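Local coordinates for protein adenylyl-sulfate kinase 1, chloroplastic (Arabidopsis thaliana, PDB 3UIE) that catalyses the ATP-dependent 3'-phosphorylation of adenosine 5'-phosphosulfate, making the activated sulfate 3'-phosphoadenylyl sulfate, at residues 46-51 with 183-188; 70-73 with 77-80; 110-115 with 124-129; 135-138 with 144-147. One frame throughout, in Å; residues are numbered along the deposited sequence.

Overall arrangement
Along the chain interaction 2 comes first, then interactions 3 and 4, all three between the two segments that interaction 1 brings together. Interaction 3 lies nearest the middle, about 8 Å from the centre of the chain, and joins a crossover helix, 109-117, to strand 124-129 of the five-stranded parallel sheet. It touches interaction 2 through Ala80 and Asp111, and interaction 1 through Met129 and Met184. Interactions 1 and 2, centres about 30 Å apart, lie on opposite sides of the chain's centre, and both touch the second subunit. Interaction 4 follows strand 124-129 directly. Arg79 (interaction 2) and Leu144 (interaction 4) touch the substrate, Met184 (interaction 1) the ATP analogue of this P-loop kinase.

Interaction 1: residues 46-51 with 183-188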
loop_
_atom_site.group_PDB
_atom_site.type_symbol
_atom_site.label_atom_id
_atom_site.label_comp_id
_atom_site.label_asym_id
_atom_site.label_seq_id
_atom_site.Cartn_x
_atom_site.Cartn_y
_atom_site.Cartn_z
ATOM N N ASN A 46 2.869 -15.268 -8.662
ATOM C CA ASN A 46 3.020 -15.208 -7.214
ATOM C C ASN A 46 3.371 -16.592 -6.674
ATOM O O ASN A 46 4.271 -16.740 -5.857
ATOM C CB ASN A 46 1.710 -14.716 -6.613
ATOM C CG ASN A 46 1.805 -14.406 -5.120
ATOM O OD1 ASN A 46 2.884 -14.365 -4.543
ATOM N ND2 ASN A 46 0.664 -14.180 -4.507
ATOM N N GLN A 47 2.677 -17.611 -7.164
ATOM C CA GLN A 47 2.926 -18.964 -6.692
ATOM C C GLN A 47 4.369 -19.380 -6.973
ATOM O O GLN A 47 5.039 -19.967 -6.127
ATOM C CB GLN A 47 1.968 -19.934 -7.379
ATOM C CG GLN A 47 2.308 -21.378 -7.138
ATOM C CD GLN A 47 1.829 -21.862 -5.789
ATOM O OE1 GLN A 47 1.246 -21.102 -5.013
ATOM N NE2 GLN A 47 2.067 -23.137 -5.502
ATOM N N MET A 48 4.829 -19.069 -8.180
ATOM C CA MET A 48 6.155 -19.472 -8.639
ATOM C C MET A 48 7.241 -18.718 -7.865
ATOM O O MET A 48 8.252 -19.302 -7.458
ATOM C CB MET A 48 6.267 -19.198 -10.144
ATOM C CG MET A 48 7.534 -19.684 -10.809
ATOM S SD MET A 48 7.364 -19.521 -12.620
ATOM C CE MET A 48 5.979 -20.603 -12.905
ATOM N N LEU A 49 7.031 -17.425 -7.643
ATOM C CA LEU A 49 8.019 -16.630 -6.923
ATOM C C LEU A 49 8.067 -17.029 -5.452
ATOM O O LEU A 49 9.137 -17.129 -4.860
ATOM C CB LEU A 49 7.711 -15.138 -7.053
ATOM C CG LEU A 49 8.024 -14.581 -8.442
ATOM C CD1 LEU A 49 7.424 -13.193 -8.604
ATOM C CD2 LEU A 49 9.530 -14.570 -8.697
ATOM N N TYR A 50 6.901 -17.306 -4.885
ATOM C CA TYR A 50 6.843 -17.735 -3.484
ATOM C C TYR A 50 7.638 -19.024 -3.309
ATOM O O TYR A 50 8.365 -19.171 -2.345
ATOM C CB TYR A 50 5.404 -17.949 -3.019
ATOM C CG TYR A 50 5.383 -18.381 -1.571
ATOM C CD1 TYR A 50 5.425 -17.439 -0.557
ATOM C CD2 TYR A 50 5.405 -19.732 -1.227
ATOM C CE1 TYR A 50 5.443 -17.823 0.786
ATOM C CE2 TYR A 50 5.432 -20.125 0.098
ATOM C CZ TYR A 50 5.446 -19.167 1.095
ATOM O OH TYR A 50 5.481 -19.549 2.411
ATOM N N GLN A 51 7.520 -19.957 -4.255
ATOM C CA GLN A 51 8.236 -21.229 -4.128
ATOM C C GLN A 51 9.768 -21.029 -4.217
ATOM O O GLN A 51 10.540 -21.793 -3.645
ATOM C CB GLN A 51 7.732 -22.255 -5.155
ATOM C CG GLN A 51 8.519 -23.560 -5.165
ATOM C CD GLN A 51 7.754 -24.711 -5.815
ATOM O OE1 GLN A 51 6.522 -24.689 -5.887
ATOM N NE2 GLN A 51 8.482 -25.730 -6.277
ATOM N N GLU A 183 3.404 -21.392 -18.082
ATOM C CA GLU A 183 4.469 -21.059 -19.014
ATOM C C GLU A 183 4.646 -19.556 -19.047
ATOM O O GLU A 183 5.771 -19.065 -19.082
ATOM C CB GLU A 183 4.234 -21.608 -20.428
ATOM C CG GLU A 183 5.336 -21.184 -21.396
ATOM C CD GLU A 183 5.400 -22.025 -22.663
ATOM O OE1 GLU A 183 4.415 -22.720 -22.995
ATOM O OE2 GLU A 183 6.465 -21.994 -23.315
ATOM N N MET A 184 3.541 -18.818 -19.013
ATOM C CA MET A 184 3.659 -17.356 -19.021
ATOM C C MET A 184 4.363 -16.816 -17.781
ATOM O O MET A 184 5.169 -15.891 -17.883
ATOM C CB MET A 184 2.304 -16.688 -19.209
ATOM C CG MET A 184 1.753 -16.865 -20.614
ATOM S SD MET A 184 0.232 -15.936 -20.868
ATOM C CE MET A 184 -0.776 -16.542 -19.569
ATOM N N ALA A 185 4.053 -17.373 -16.610
ATOM C CA ALA A 185 4.744 -16.963 -15.397
ATOM C C ALA A 185 6.226 -17.302 -15.494
ATOM O O ALA A 185 7.072 -16.551 -15.011
ATOM C CB ALA A 185 4.099 -17.609 -14.143
ATOM N N GLU A 186 6.553 -18.420 -16.134
ATOM C CA GLU A 186 7.957 -18.794 -16.280
ATOM C C GLU A 186 8.704 -17.725 -17.072
ATOM O O GLU A 186 9.839 -17.397 -16.742
ATOM C CB GLU A 186 8.125 -20.156 -16.951
ATOM C CG GLU A 186 7.802 -21.329 -16.045
ATOM C CD GLU A 186 7.767 -22.652 -16.803
ATOM O OE1 GLU A 186 8.223 -22.695 -17.966
ATOM O OE2 GLU A 186 7.273 -23.645 -16.242
ATOM N N LYS A 187 8.058 -17.183 -18.102
ATOM C CA LYS A 187 8.681 -16.159 -18.939
ATOM C C LYS A 187 8.918 -14.879 -18.131
ATOM O O LYS A 187 9.971 -14.250 -18.250
ATOM C CB LYS A 187 7.827 -15.860 -20.177
ATOM C CG LYS A 187 7.676 -17.030 -21.125
ATOM C CD LYS A 187 6.823 -16.649 -22.330
ATOM C CE LYS A 187 6.753 -17.783 -23.344
ATOM N NZ LYS A 187 8.095 -18.036 -23.950
ATOM N N VAL A 188 7.946 -14.496 -17.303
ATOM C CA VAL A 188 8.110 -13.345 -16.429
ATOM C C VAL A 188 9.198 -13.601 -15.396
ATOM O O VAL A 188 10.022 -12.742 -15.149
ATOM C CB VAL A 188 6.785 -12.930 -15.744
ATOM C CG1 VAL A 188 7.011 -11.751 -14.817
ATOM C CG2 VAL A 188 5.757 -12.581 -16.822
#
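Behind the flat carboxylate of Glu186 it is the aliphatic part of the side chain that meets Met48, with Met48 CE 3.7 Å from Glu186 CG. The two side chains cross at about a right angle. The thioether also lies against the helix backbone, Met48 SD being 3.8 Å from both Glu186 N and Glu186 CA. On the inner side of the same methyl sits Ala185, its CB 3.7 Å from Met48 CE. The reach comes from a chain that runs straight out from helix 38-51, CG anti to the backbone N (chi1 -174°), and then bends at the last torsion (chi3 -61°), laying CE against both partners at once.

Helix 38-51 is the one that follows the phosphate-binding loop of the P-loop kinase fold, and helix 181-195 is the last helix of the chain. The two lean on opposite outer strands of the parallel sheet, Asn46 and Leu49 on strand 56-60, Met184 and Val188 on strand 171-173. The side chains meet here through carbon and sulfur, and with an alanine in place of Met48 the methyl group of Ala185 and the CG of Glu186 would probably lose their shared cover, leaving a gap between the helices. The Met48 side chain also touches Ile182 and Val189, one turn to each side of Ala185 and Glu186. Met184, on the same helix, touches the bound ATP analogue, whereas Gln47 OE1 is hydrogen-bonded to Ser11 OG of the second subunit.

Interaction 2: residues 70-73 with 77-80. With ADX (adenosine-5'-phosphosulfate), chain D.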
loop_
_atom_site.group_PDB
_atom_site.type_symbol
_atom_site.label_atom_id
_atom_site.label_comp_id
_atom_site.label_asym_id
_atom_site.label_seq_id
_atom_site.Cartn_x
_atom_site.Cartn_y
_atom_site.Cartn_z
ATOM N N ARG A 70 -13.050 1.842 -2.981
ATOM C CA ARG A 70 -14.473 1.543 -2.926
ATOM C C ARG A 70 -15.302 2.758 -3.327
ATOM O O ARG A 70 -16.499 2.636 -3.609
ATOM C CB ARG A 70 -14.868 1.045 -1.525
ATOM C CG ARG A 70 -14.782 2.096 -0.421
ATOM C CD ARG A 70 -15.198 1.511 0.940
ATOM N NE ARG A 70 -14.401 0.338 1.298
ATOM C CZ ARG A 70 -14.663 -0.469 2.325
ATOM N NH1 ARG A 70 -15.709 -0.244 3.105
ATOM N NH2 ARG A 70 -13.880 -1.510 2.575
ATOM N N ASP A 71 -14.676 3.930 -3.350
ATOM C CA ASP A 71 -15.391 5.159 -3.691
ATOM C C ASP A 71 -15.376 5.475 -5.189
ATOM O O ASP A 71 -15.987 6.452 -5.626
ATOM C CB ASP A 71 -14.809 6.340 -2.919
ATOM C CG ASP A 71 -13.340 6.543 -3.203
ATOM O OD1 ASP A 71 -12.652 5.536 -3.465
ATOM O OD2 ASP A 71 -12.877 7.702 -3.183
ATOM N N LEU A 72 -14.699 4.646 -5.983
ATOM C CA LEU A 72 -14.540 4.932 -7.412
ATOM C C LEU A 72 -15.510 4.169 -8.298
ATOM O O LEU A 72 -15.799 3.001 -8.056
ATOM C CB LEU A 72 -13.111 4.612 -7.852
ATOM C CG LEU A 72 -12.067 5.441 -7.108
ATOM C CD1 LEU A 72 -10.685 5.150 -7.666
ATOM C CD2 LEU A 72 -12.406 6.908 -7.240
ATOM N N SER A 73 -15.996 4.838 -9.337
ATOM C CA SER A 73 -16.864 4.215 -10.327
ATOM C C SER A 73 -16.026 3.770 -11.530
ATOM O O SER A 73 -14.809 3.598 -11.422
ATOM C CB SER A 73 -17.919 5.209 -10.791
ATOM O OG SER A 73 -17.339 6.207 -11.626
ATOM N N GLU A 77 -12.882 9.358 -15.523
ATOM C CA GLU A 77 -12.092 10.070 -14.519
ATOM C C GLU A 77 -11.801 9.175 -13.317
ATOM O O GLU A 77 -10.771 9.319 -12.655
ATOM C CB GLU A 77 -12.798 11.352 -14.068
ATOM C CG GLU A 77 -13.444 12.139 -15.198
ATOM C CD GLU A 77 -14.733 11.500 -15.687
ATOM O OE1 GLU A 77 -15.388 10.801 -14.886
ATOM O OE2 GLU A 77 -15.092 11.691 -16.867
ATOM N N ASP A 78 -12.720 8.257 -13.032
ATOM C CA ASP A 78 -12.572 7.377 -11.882
ATOM C C ASP A 78 -11.635 6.224 -12.209
ATOM O O ASP A 78 -10.957 5.712 -11.322
ATOM C CB ASP A 78 -13.933 6.868 -11.394
ATOM C CG ASP A 78 -14.642 7.867 -10.476
ATOM O OD1 ASP A 78 -14.226 9.045 -10.420
ATOM O OD2 ASP A 78 -15.621 7.472 -9.808
ATOM N N ARG A 79 -11.593 5.814 -13.477
ATOM C CA ARG A 79 -10.590 4.845 -13.916
ATOM C C ARG A 79 -9.185 5.437 -13.767
ATOM O O ARG A 79 -8.263 4.766 -13.308
ATOM C CB ARG A 79 -10.815 4.410 -15.369
ATOM C CG ARG A 79 -12.014 3.492 -15.589
ATOM C CD ARG A 79 -11.990 2.932 -17.005
ATOM N NE ARG A 79 -13.278 2.414 -17.453
ATOM C CZ ARG A 79 -13.551 1.124 -17.638
ATOM N NH1 ARG A 79 -12.624 0.201 -17.399
ATOM N NH2 ARG A 79 -14.758 0.759 -18.066
ATOM N N ALA A 80 -9.024 6.699 -14.156
ATOM C CA ALA A 80 -7.738 7.376 -14.012
ATOM C C ALA A 80 -7.306 7.460 -12.536
ATOM O O ALA A 80 -6.143 7.209 -12.198
ATOM C CB ALA A 80 -7.792 8.767 -14.641
HETATM S SB ADX D . -9.863 -0.175 -14.446
HETATM O O1B ADX D . -10.277 0.864 -13.546
HETATM O O2B ADX D . -10.208 0.231 -15.828
HETATM O O3B ADX D . -8.405 -0.399 -14.385
HETATM P PA ADX D . -10.336 -2.473 -12.957
HETATM O O1A ADX D . -10.010 -1.725 -11.691
HETATM O O2A ADX D . -9.290 -3.528 -13.283
HETATM O O3A ADX D . -10.598 -1.462 -14.163
HETATM O "O5'" ADX D . -11.731 -3.171 -12.728
HETATM C "C5'" ADX D . -12.169 -4.146 -13.625
HETATM C "C4'" ADX D . -13.127 -5.088 -13.108
HETATM O "O4'" ADX D . -14.334 -4.403 -12.791
HETATM C "C3'" ADX D . -13.441 -6.084 -14.165
HETATM O "O3'" ADX D . -13.174 -7.358 -13.668
HETATM C "C2'" ADX D . -14.829 -6.021 -14.372
HETATM O "O2'" ADX D . -15.332 -7.217 -13.877
HETATM C "C1'" ADX D . -15.387 -4.943 -13.529
HETATM N N9 ADX D . -16.122 -3.974 -14.296
HETATM C C8 ADX D . -17.332 -3.460 -13.974
HETATM N N7 ADX D . -17.664 -2.527 -14.884
HETATM C C5 ADX D . -16.663 -2.449 -15.786
HETATM C C6 ADX D . -16.446 -1.678 -16.944
HETATM N N6 ADX D . -17.419 -0.717 -17.354
HETATM N N1 ADX D . -15.309 -1.847 -17.665
HETATM C C2 ADX D . -14.386 -2.743 -17.275
HETATM N N3 ADX D . -14.564 -3.498 -16.167
HETATM C C4 ADX D . -15.677 -3.371 -15.411
#
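Asp78 turns its CG anti to its own carbonyl carbon (chi1 -83°), back toward the loop, while Ser73 holds OG between its backbone N and carbonyl carbon (chi1 73°), and the two rotations converge on one oxygen, Asp78 OD2. The amide of Ser73 gives a nearly straight bond, Ser73 N to Asp78 OD2 2.7 Å at 169°, arriving on the anti side and close to the carboxylate plane. The hydroxyl donates from above that plane, with Ser73 OG 2.8 Å from Asp78 OD2. Leu72 lies against the same residue, its CD2 4.0 Å from Asp78 CG and its CD1 3.7 Å from the backbone oxygen Asp78 O.

This joins the loop before helix 76-95 to the helix's first turns. Replacing Asp78 by an alanine would probably leave Ser73 N and OG without their common acceptor and let the loop drift from the helix. Ser73 O is hydrogen-bonded to Arg65, a substrate-binding residue, and the next residue, Phe74, is thought to stack on the substrate adenine.

Arg79 points the other way, into the site. Its guanidinium reaches the substrate: Arg79 NH1 donates to sulfate oxygen O2B of adenosine-5'-phosphosulfate at 2.9 Å, and Arg79 NH2 lies 2.7 Å from N1 of its adenine, an atom at the guanidinium edge and near its plane. One arginine thus spans both ends of the ligand, its positive charge probably favouring the sulfate, while neighbouring Asp78 ties down the loop beside it.

Interaction 3: residues 110-115 with 124-129; sequences TDRDAC and FVEVFM
Glu126 OE2 is gripped by Arg112 and by a water. Arg112 NE donates to Glu126 OE2 at 2.8 Å and 158°, a salt bridge in which the oxygen lies in the guanidinium plane and is met nearly in line with its C-O bond. Water 1 donates to the same Glu126 OE2 at 2.7 Å, accepts from Arg112 NH2, and donates to Asp113 OD1. The two side chains cross at about a right angle, with guanidinium and carboxylate planes 53° apart. Arg112 bends at chi3, which turns NE toward the strand, and Glu126 stretches out to meet it. A second water donates both to Asp113 OD1 (2.8 Å from water 2) and to Glu126 OE1 (2.9 Å from water 2); the latter oxygen also has a salt bridge to Arg116.

Toward the start of the strand, Phe124 packs against the helix, its CE1 3.9 Å from Cys115 CB and its CZ near Arg112 O, and its ring also meets Trp29. Segment 110-115 runs roughly antiparallel to strand 124-129 (151°, axes 10.3 Å apart at closest). Its helix, 109-117, is that of a beta-alpha-beta crossover that leaves strand 99-103 and passes over strand 26-31, where Arg112 and Cys115 touch Trp29.

The remaining guanidinium nitrogens are hydrogen-bonded to Ser106 O and Glu164 O, Ser106 being the probable phosphoserine position by similarity. The charge of buried Arg112 is probably balanced in part by Glu126, which it shares with Arg116, while Arg112 holds the backbone of the substrate loop; the two waters probably ease the approach of the carboxylates of Asp113 and Glu126.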
loop_
_atom_site.group_PDB
_atom_site.type_symbol
_atom_site.label_atom_id
_atom_site.label_comp_id
_atom_site.label_asym_id
_atom_site.label_seq_id
_atom_site.Cartn_x
_atom_site.Cartn_y
_atom_site.Cartn_z
ATOM N N THR A 110 -1.910 7.050 -21.032
ATOM C CA THR A 110 -1.407 8.183 -20.256
ATOM C C THR A 110 -1.366 7.865 -18.763
ATOM O O THR A 110 -0.452 8.297 -18.051
ATOM C CB THR A 110 -2.248 9.463 -20.499
ATOM O OG1 THR A 110 -1.641 10.581 -19.840
ATOM C CG2 THR A 110 -3.682 9.285 -19.998
ATOM N N ASP A 111 -2.359 7.129 -18.275
ATOM C CA ASP A 111 -2.411 6.818 -16.845
ATOM C C ASP A 111 -1.417 5.732 -16.452
ATOM O O ASP A 111 -0.786 5.833 -15.407
ATOM C CB ASP A 111 -3.827 6.458 -16.409
ATOM C CG ASP A 111 -4.788 7.598 -16.604
ATOM O OD1 ASP A 111 -4.445 8.731 -16.203
ATOM O OD2 ASP A 111 -5.873 7.372 -17.171
ATOM N N ARG A 112 -1.262 4.698 -17.283
ATOM C CA ARG A 112 -0.204 3.720 -17.015
ATOM C C ARG A 112 1.178 4.367 -17.095
ATOM O O ARG A 112 2.057 4.040 -16.303
ATOM C CB ARG A 112 -0.266 2.509 -17.948
ATOM C CG ARG A 112 -1.558 1.720 -17.896
ATOM C CD ARG A 112 -1.383 0.382 -18.647
ATOM N NE ARG A 112 -0.873 0.593 -20.011
ATOM C CZ ARG A 112 -1.643 0.754 -21.082
ATOM N NH1 ARG A 112 -2.972 0.717 -20.969
ATOM N NH2 ARG A 112 -1.086 0.956 -22.271
ATOM N N ASP A 113 1.386 5.264 -18.060
ATOM C CA ASP A 113 2.687 5.926 -18.183
ATOM C C ASP A 113 3.014 6.770 -16.958
ATOM O O ASP A 113 4.178 6.879 -16.556
ATOM C CB ASP A 113 2.772 6.782 -19.456
ATOM C CG ASP A 113 2.694 5.946 -20.731
ATOM O OD1 ASP A 113 2.856 4.699 -20.673
ATOM O OD2 ASP A 113 2.476 6.546 -21.799
ATOM N N ALA A 114 1.993 7.369 -16.358
ATOM C CA ALA A 114 2.214 8.166 -15.156
ATOM C C ALA A 114 2.631 7.281 -13.978
ATOM O O ALA A 114 3.454 7.680 -13.163
ATOM C CB ALA A 114 0.978 8.988 -14.814
ATOM N N CYS A 115 2.096 6.065 -13.911
ATOM C CA CYS A 115 2.513 5.132 -12.868
ATOM C C CYS A 115 3.975 4.765 -13.060
ATOM O O CYS A 115 4.731 4.659 -12.098
ATOM C CB CYS A 115 1.660 3.860 -12.886
ATOM S SG CYS A 115 -0.045 4.157 -12.448
ATOM N N PHE A 124 9.760 -0.580 -12.998
ATOM C CA PHE A 124 8.389 -0.733 -13.468
ATOM C C PHE A 124 8.387 -1.627 -14.699
ATOM O O PHE A 124 8.945 -1.271 -15.733
ATOM C CB PHE A 124 7.805 0.637 -13.799
ATOM C CG PHE A 124 6.348 0.620 -14.162
ATOM C CD1 PHE A 124 5.390 0.810 -13.185
ATOM C CD2 PHE A 124 5.938 0.452 -15.484
ATOM C CE1 PHE A 124 4.052 0.830 -13.493
ATOM C CE2 PHE A 124 4.592 0.471 -15.804
ATOM C CZ PHE A 124 3.645 0.663 -14.790
ATOM N N VAL A 125 7.785 -2.802 -14.572
ATOM C CA VAL A 125 7.774 -3.781 -15.646
ATOM C C VAL A 125 6.363 -3.904 -16.170
ATOM O O VAL A 125 5.512 -4.519 -15.530
ATOM C CB VAL A 125 8.242 -5.153 -15.147
ATOM C CG1 VAL A 125 8.292 -6.163 -16.314
ATOM C CG2 VAL A 125 9.608 -5.020 -14.459
ATOM N N GLU A 126 6.113 -3.317 -17.337
ATOM C CA GLU A 126 4.770 -3.325 -17.906
ATOM C C GLU A 126 4.545 -4.619 -18.674
ATOM O O GLU A 126 5.281 -4.936 -19.604
ATOM C CB GLU A 126 4.591 -2.109 -18.814
ATOM C CG GLU A 126 3.166 -1.837 -19.252
ATOM C CD GLU A 126 3.038 -0.501 -19.958
ATOM O OE1 GLU A 126 4.082 0.057 -20.354
ATOM O OE2 GLU A 126 1.897 -0.002 -20.103
ATOM N N VAL A 127 3.512 -5.353 -18.285
ATOM C CA VAL A 127 3.219 -6.662 -18.844
ATOM C C VAL A 127 1.868 -6.609 -19.553
ATOM O O VAL A 127 0.854 -6.339 -18.920
ATOM C CB VAL A 127 3.191 -7.737 -17.727
ATOM C CG1 VAL A 127 2.801 -9.092 -18.287
ATOM C CG2 VAL A 127 4.548 -7.801 -17.030
ATOM N N PHE A 128 1.865 -6.818 -20.874
ATOM C CA PHE A 128 0.642 -6.707 -21.664
ATOM C C PHE A 128 0.075 -8.095 -21.918
ATOM O O PHE A 128 0.742 -8.947 -22.511
ATOM C CB PHE A 128 0.952 -6.017 -23.012
ATOM C CG PHE A 128 -0.245 -5.844 -23.923
ATOM C CD1 PHE A 128 -1.522 -5.644 -23.418
ATOM C CD2 PHE A 128 -0.079 -5.883 -25.304
ATOM C CE1 PHE A 128 -2.605 -5.479 -24.271
ATOM C CE2 PHE A 128 -1.162 -5.729 -26.160
ATOM C CZ PHE A 128 -2.432 -5.528 -25.641
ATOM N N MET A 129 -1.161 -8.323 -21.472
ATOM C CA MET A 129 -1.879 -9.532 -21.842
ATOM C C MET A 129 -2.476 -9.326 -23.237
ATOM O O MET A 129 -3.599 -8.831 -23.389
ATOM C CB MET A 129 -2.972 -9.855 -20.828
ATOM C CG MET A 129 -2.466 -9.985 -19.369
ATOM S SD MET A 129 -1.026 -11.076 -19.200
ATOM C CE MET A 129 -1.777 -12.671 -19.529
HETATM O O HOH W 1 1.622 2.195 -21.576
HETATM O O HOH W 2 4.083 2.679 -19.098
#

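Interaction 4: residues 135-138 with 144-147; sequences VCEA and LYKL
Cys136 is the first residue of 135-138 to touch Tyr145: its CB lies 3.6 Å from Tyr145 OH and 4.0 Å from Tyr145 CE2, beside the phenol end of the ring. The carbonyl oxygen of Cys136 also comes near the ring, Cys136 O being 3.9 Å from Tyr145 CE2. Next in order, Glu137 covers a ring face with its backbone. Its CA stands 4.2 Å from the Tyr145 centroid, 25° off the ring normal and shifted toward the rim, a CH-pi contact. From there its side chain runs on toward the root of the tyrosine, with Glu137 CG 3.7 Å from Tyr145 CB. CG stands anti to the backbone N (chi1 -173°) and the chain stays extended beyond it, which carries the carboxylate beyond Tyr145 CB to a salt bridge with Arg149; the carboxylate and ring planes are only 21° apart.

The ring is also met edge-to-face by Phe156, and Leu33 packs on it. Helices 133-139 and 144-149 follow strand 124-129 and come together through this tyrosine as a helix pair beside both nucleotides, consistent with the lid region of P-loop kinases. Leu144, the preceding residue, touches the bound adenosine-5'-phosphosulfate.

At the start of helix 144-149 the backbone N of Tyr145 is hydrogen-bonded to Asp140 OD1. The Tyr145 hydroxyl is hydrogen-bonded to the backbone oxygen of Ser34 in the ATP-binding loop, so a single aromatic side chain, apolar along its face and polar at its end, links the helix pair to the phosphate-binding loop.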
loop_
_atom_site.group_PDB
_atom_site.type_symbol
_atom_site.label_atom_id
_atom_site.label_comp_id
_atom_site.label_asym_id
_atom_site.label_seq_id
_atom_site.Cartn_x
_atom_site.Cartn_y
_atom_site.Cartn_z
ATOM N N VAL A 135 -11.300 -13.244 -28.316
ATOM C CA VAL A 135 -10.983 -14.335 -27.400
ATOM C C VAL A 135 -11.444 -14.044 -25.964
ATOM O O VAL A 135 -11.959 -14.931 -25.283
ATOM C CB VAL A 135 -9.466 -14.646 -27.413
ATOM C CG1 VAL A 135 -9.104 -15.659 -26.326
ATOM C CG2 VAL A 135 -9.043 -15.144 -28.783
ATOM N N CYS A 136 -11.258 -12.805 -25.499
ATOM C CA CYS A 136 -11.719 -12.435 -24.161
ATOM C C CYS A 136 -13.225 -12.606 -24.092
ATOM O O CYS A 136 -13.773 -13.080 -23.094
ATOM C CB CYS A 136 -11.374 -10.984 -23.845
ATOM S SG CYS A 136 -9.616 -10.666 -23.800
ATOM N N GLU A 137 -13.895 -12.203 -25.164
ATOM C CA GLU A 137 -15.360 -12.227 -25.192
ATOM C C GLU A 137 -15.911 -13.658 -25.285
ATOM O O GLU A 137 -16.993 -13.953 -24.767
ATOM C CB GLU A 137 -15.883 -11.360 -26.343
ATOM C CG GLU A 137 -17.384 -11.178 -26.356
ATOM C CD GLU A 137 -17.817 -10.028 -27.242
ATOM O OE1 GLU A 137 -16.942 -9.407 -27.888
ATOM O OE2 GLU A 137 -19.035 -9.745 -27.293
ATOM N N ALA A 138 -15.169 -14.547 -25.939
ATOM C CA ALA A 138 -15.542 -15.959 -25.954
ATOM C C ALA A 138 -15.348 -16.578 -24.561
ATOM O O ALA A 138 -16.125 -17.430 -24.133
ATOM C CB ALA A 138 -14.756 -16.728 -27.023
ATOM N N LEU A 144 -19.715 -10.458 -18.382
ATOM C CA LEU A 144 -19.712 -9.003 -18.480
ATOM C C LEU A 144 -19.856 -8.491 -19.904
ATOM O O LEU A 144 -20.532 -7.488 -20.137
ATOM C CB LEU A 144 -18.437 -8.424 -17.864
ATOM C CG LEU A 144 -18.321 -8.597 -16.352
ATOM C CD1 LEU A 144 -16.953 -8.141 -15.899
ATOM C CD2 LEU A 144 -19.418 -7.823 -15.652
ATOM N N TYR A 145 -19.188 -9.142 -20.850
ATOM C CA TYR A 145 -19.284 -8.715 -22.234
ATOM C C TYR A 145 -20.723 -8.813 -22.737
ATOM O O TYR A 145 -21.209 -7.920 -23.428
ATOM C CB TYR A 145 -18.334 -9.518 -23.131
ATOM C CG TYR A 145 -16.890 -9.096 -23.001
ATOM C CD1 TYR A 145 -16.418 -7.956 -23.643
ATOM C CD2 TYR A 145 -15.998 -9.827 -22.226
ATOM C CE1 TYR A 145 -15.088 -7.559 -23.516
ATOM C CE2 TYR A 145 -14.671 -9.437 -22.096
ATOM C CZ TYR A 145 -14.225 -8.306 -22.741
ATOM O OH TYR A 145 -12.907 -7.918 -22.618
ATOM N N LYS A 146 -21.407 -9.892 -22.391
ATOM C CA LYS A 146 -22.786 -10.044 -22.861
ATOM C C LYS A 146 -23.700 -8.973 -22.260
ATOM O O LYS A 146 -24.579 -8.442 -22.939
ATOM C CB LYS A 146 -23.319 -11.451 -22.583
ATOM C CG LYS A 146 -23.251 -11.859 -21.131
ATOM C CD LYS A 146 -23.551 -13.342 -20.955
ATOM C CE LYS A 146 -22.484 -14.209 -21.608
ATOM N NZ LYS A 146 -22.652 -15.648 -21.262
ATOM N N LEU A 147 -23.477 -8.647 -20.991
ATOM C CA LEU A 147 -24.237 -7.584 -20.334
ATOM C C LEU A 147 -23.917 -6.240 -20.995
ATOM O O LEU A 147 -24.805 -5.413 -21.207
ATOM C CB LEU A 147 -23.920 -7.548 -18.838
ATOM C CG LEU A 147 -24.479 -8.705 -18.008
ATOM C CD1 LEU A 147 -23.786 -8.818 -16.667
ATOM C CD2 LEU A 147 -25.978 -8.538 -17.815
#